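Local coordinates for protein xyloglucan-specific endo-beta-1,4-glucanase BoGH9A (Bacteroides ovatus, PDB 6DHT) that cleaves the beta-1,4-linked glucan backbone of xyloglucan from within the chain, releasing xyloglucan oligosaccharides, at residues F435-L440 with D542-N547. Residues are numbered along the deposited sequence; the frame is centred on the assembly and turned at random.
Sequences FFWGCL and DSYASN
W437 reaches across to Y544 and A545, and its indole carries nearly the whole contact. CB points neither at 542-547 nor away from it; CG, anti to the backbone N (chi1 -167°), brings the indole to it. CD1, on the indole edge, lies 3.4 Å from both A545 O and Y544 O. Next along the edge, NE1 donates a hydrogen bond to Y544 O at 2.9 Å. The carbonyl O lies almost exactly in the indole plane, but the N-H is bent away from it (141° at the hydrogen) and NE1 sits above the carbonyl plane. Farther out, CZ2 packs 3.7 Å from Y544 CZ, and CH2 ends 4.0 Å from Y544 OH. The two rings form a T-shaped pair, with the indole edge against the phenol face and the planes at 64°. One edge of the W437 indole is thus held by a hydrogen bond at NE1 and by ring packing at CZ2.

A water bridges the two segments: its O accepts from G438 N (3.0 Å) and donates to A545 O (2.8 Å). G438 is the N-cap of helix 439-458 and lies in a type II turn, F436 to C439.

Y544 also meets the ring of H497 and lies near E548, the predicted proton donor, so the contact borders the predicted active site of this family 9 hydrolase. The indole packs edge-to-face with W553 of helix 551-567. The contact therefore joins the loop leading into helix 439-458 to the short turn of chain at 544-547, just before helix 551-567.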
ATOM      1  N   PHE A 435     -15.081  -3.816  -7.179  1.00 21.57           N
ATOM      2  CA  PHE A 435     -15.012  -2.356  -7.314  1.00 18.09           C
ATOM      3  C   PHE A 435     -15.701  -1.622  -6.186  1.00 20.78           C
ATOM      4  O   PHE A 435     -16.880  -1.821  -5.922  1.00 24.36           O
ATOM      5  CB  PHE A 435     -15.562  -1.968  -8.681  1.00 20.06           C
ATOM      6  CG  PHE A 435     -14.936  -2.757  -9.778  1.00 22.98           C
ATOM      7  CD1 PHE A 435     -13.643  -2.482 -10.178  1.00 16.97           C
ATOM      8  CD2 PHE A 435     -15.605  -3.824 -10.351  1.00 23.98           C
ATOM      9  CE1 PHE A 435     -13.023  -3.236 -11.149  1.00 21.16           C
ATOM     10  CE2 PHE A 435     -14.995  -4.583 -11.327  1.00 22.43           C
ATOM     11  CZ  PHE A 435     -13.693  -4.304 -11.714  1.00 21.85           C
ATOM     12  N   PHE A 436     -14.940  -0.756  -5.528  1.00 17.68           N
ATOM     13  CA  PHE A 436     -15.332  -0.118  -4.292  1.00 17.96           C
ATOM     14  C   PHE A 436     -14.224   0.856  -3.908  1.00 16.44           C
ATOM     15  O   PHE A 436     -13.211   0.909  -4.598  1.00 18.62           O
ATOM     16  CB  PHE A 436     -15.564  -1.152  -3.166  1.00 19.46           C
ATOM     17  CG  PHE A 436     -14.350  -2.018  -2.834  1.00 17.95           C
ATOM     18  CD1 PHE A 436     -13.461  -1.631  -1.858  1.00 18.02           C
ATOM     19  CD2 PHE A 436     -14.155  -3.230  -3.477  1.00 21.24           C
ATOM     20  CE1 PHE A 436     -12.373  -2.413  -1.551  1.00 20.72           C
ATOM     21  CE2 PHE A 436     -13.056  -4.027  -3.179  1.00 20.77           C
ATOM     22  CZ  PHE A 436     -12.178  -3.615  -2.204  1.00 18.87           C
ATOM     23  N   TRP A 437     -14.417   1.620  -2.841  1.00 17.93           N
ATOM     24  CA  TRP A 437     -13.474   2.663  -2.457  1.00 16.51           C
ATOM     25  C   TRP A 437     -12.125   2.071  -2.175  1.00 16.97           C
ATOM     26  O   TRP A 437     -11.970   1.286  -1.245  1.00 16.98           O
ATOM     27  CB  TRP A 437     -13.960   3.397  -1.213  1.00 17.79           C
ATOM     28  CG  TRP A 437     -13.263   4.677  -0.887  1.00 16.23           C
ATOM     29  CD1 TRP A 437     -13.166   5.803  -1.684  1.00 16.50           C
ATOM     30  CD2 TRP A 437     -12.637   5.011   0.350  1.00 16.29           C
ATOM     31  NE1 TRP A 437     -12.501   6.790  -1.016  1.00 16.40           N
ATOM     32  CE2 TRP A 437     -12.165   6.340   0.235  1.00 16.33           C
ATOM     33  CE3 TRP A 437     -12.392   4.307   1.535  1.00 20.97           C
ATOM     34  CZ2 TRP A 437     -11.490   6.979   1.265  1.00 19.01           C
ATOM     35  CZ3 TRP A 437     -11.722   4.950   2.560  1.00 20.56           C
ATOM     36  CH2 TRP A 437     -11.278   6.270   2.421  1.00 21.59           C
ATOM     37  N   GLY A 438     -11.145   2.428  -2.990  1.00 17.13           N
ATOM     38  CA  GLY A 438      -9.779   1.991  -2.729  1.00 15.66           C
ATOM     39  C   GLY A 438      -9.485   0.609  -3.264  1.00 15.29           C
ATOM     40  O   GLY A 438      -8.452   0.018  -2.938  1.00 14.92           O
ATOM     41  N   CYS A 439     -10.364   0.075  -4.106  1.00 14.39           N
ATOM     42  CA  CYS A 439     -10.240  -1.322  -4.526  1.00 14.32           C
ATOM     43  C   CYS A 439      -8.937  -1.661  -5.225  1.00 13.11           C
ATOM     44  O   CYS A 439      -8.495  -2.799  -5.173  1.00 14.53           O
ATOM     45  CB  CYS A 439     -11.391  -1.724  -5.442  1.00 16.07           C
ATOM     46  SG  CYS A 439     -11.549  -0.747  -6.976  1.00 15.85           S
ATOM     47  N   LEU A 440      -8.315  -0.713  -5.907  1.00 12.54           N
ATOM     48  CA  LEU A 440      -7.116  -1.063  -6.672  1.00 11.34           C
ATOM     49  C   LEU A 440      -5.997  -1.461  -5.730  1.00 13.18           C
ATOM     50  O   LEU A 440      -5.203  -2.338  -6.066  1.00 12.73           O
ATOM     51  CB  LEU A 440      -6.662   0.064  -7.576  1.00 13.22           C
ATOM     52  CG  LEU A 440      -7.669   0.412  -8.682  1.00 12.90           C
ATOM     53  CD1 LEU A 440      -7.083   1.539  -9.517  1.00 15.33           C
ATOM     54  CD2 LEU A 440      -8.024  -0.751  -9.580  1.00 13.70           C
ATOM     55  N   ASP A 542     -12.291  16.510  -7.176  1.00 14.24           N
ATOM     56  CA  ASP A 542     -13.377  16.354  -6.218  1.00 14.39           C
ATOM     57  C   ASP A 542     -13.798  14.909  -5.999  1.00 18.76           C
ATOM     58  O   ASP A 542     -14.645  14.633  -5.165  1.00 18.56           O
ATOM     59  CB  ASP A 542     -14.617  17.185  -6.622  1.00 14.80           C
ATOM     60  CG  ASP A 542     -15.163  16.818  -7.996  1.00 17.50           C
ATOM     61  OD1 ASP A 542     -14.444  16.192  -8.807  1.00 18.84           O
ATOM     62  OD2 ASP A 542     -16.330  17.204  -8.321  1.00 17.80           O
ATOM     63  N   SER A 543     -13.195  13.975  -6.734  1.00 17.98           N
ATOM     64  CA  SER A 543     -13.615  12.578  -6.613  1.00 19.61           C
ATOM     65  C   SER A 543     -12.925  11.841  -5.462  1.00 18.71           C
ATOM     66  O   SER A 543     -11.981  11.083  -5.693  1.00 18.23           O
ATOM     67  CB  SER A 543     -13.386  11.805  -7.897  1.00 17.65           C
ATOM     68  OG  SER A 543     -13.953  10.505  -7.779  1.00 17.85           O
ATOM     69  N   TYR A 544     -13.357  12.080  -4.221  1.00 15.60           N
ATOM     70  CA  TYR A 544     -12.984  11.246  -3.080  1.00 16.64           C
ATOM     71  C   TYR A 544     -13.357   9.804  -3.382  1.00 18.72           C
ATOM     72  O   TYR A 544     -12.644   8.874  -2.971  1.00 17.76           O
ATOM     73  CB  TYR A 544     -13.741  11.719  -1.838  1.00 18.13           C
ATOM     74  CG  TYR A 544     -13.290  11.231  -0.486  1.00 20.50           C
ATOM     75  CD1 TYR A 544     -11.943  11.164  -0.124  1.00 18.74           C
ATOM     76  CD2 TYR A 544     -14.225  10.950   0.495  1.00 28.26           C
ATOM     77  CE1 TYR A 544     -11.555  10.770   1.152  1.00 19.50           C
ATOM     78  CE2 TYR A 544     -13.839  10.559   1.773  1.00 30.73           C
ATOM     79  CZ  TYR A 544     -12.504  10.474   2.093  1.00 25.89           C
ATOM     80  OH  TYR A 544     -12.121  10.087   3.364  1.00 30.66           O
ATOM     81  N   ALA A 545     -14.439   9.583  -4.119  1.00 15.54           N
ATOM     82  CA  ALA A 545     -14.973   8.235  -4.322  1.00 14.84           C
ATOM     83  C   ALA A 545     -14.054   7.362  -5.172  1.00 17.73           C
ATOM     84  O   ALA A 545     -13.964   6.143  -4.957  1.00 17.46           O
ATOM     85  CB  ALA A 545     -16.369   8.316  -4.983  1.00 20.09           C
ATOM     86  N   SER A 546     -13.394   7.972  -6.144  1.00 14.94           N
ATOM     87  CA  SER A 546     -12.625   7.189  -7.133  1.00 15.66           C
ATOM     88  C   SER A 546     -11.184   7.629  -7.362  1.00 15.14           C
ATOM     89  O   SER A 546     -10.405   6.861  -7.977  1.00 13.98           O
ATOM     90  CB  SER A 546     -13.350   7.150  -8.501  1.00 17.09           C
ATOM     91  OG  SER A 546     -13.162   8.346  -9.273  1.00 16.56           O
ATOM     92  N   ASN A 547     -10.822   8.822  -6.907  1.00 13.94           N
ATOM     93  CA  ASN A 547      -9.525   9.413  -7.273  1.00 13.50           C
ATOM     94  C   ASN A 547      -8.713   9.893  -6.059  1.00 11.90           C
ATOM     95  O   ASN A 547      -7.833  10.725  -6.198  1.00 13.99           O
ATOM     96  CB  ASN A 547      -9.738  10.572  -8.278  1.00 14.01           C
ATOM     97  CG  ASN A 547      -8.645  10.662  -9.306  1.00 14.39           C
ATOM     98  OD1 ASN A 547      -8.027   9.649  -9.679  1.00 13.59           O
ATOM     99  ND2 ASN A 547      -8.452  11.859  -9.867  1.00 15.31           N
TER
HETATM  100  O   HOH W   1     -11.855   4.343  -5.147  1.00 16.23           O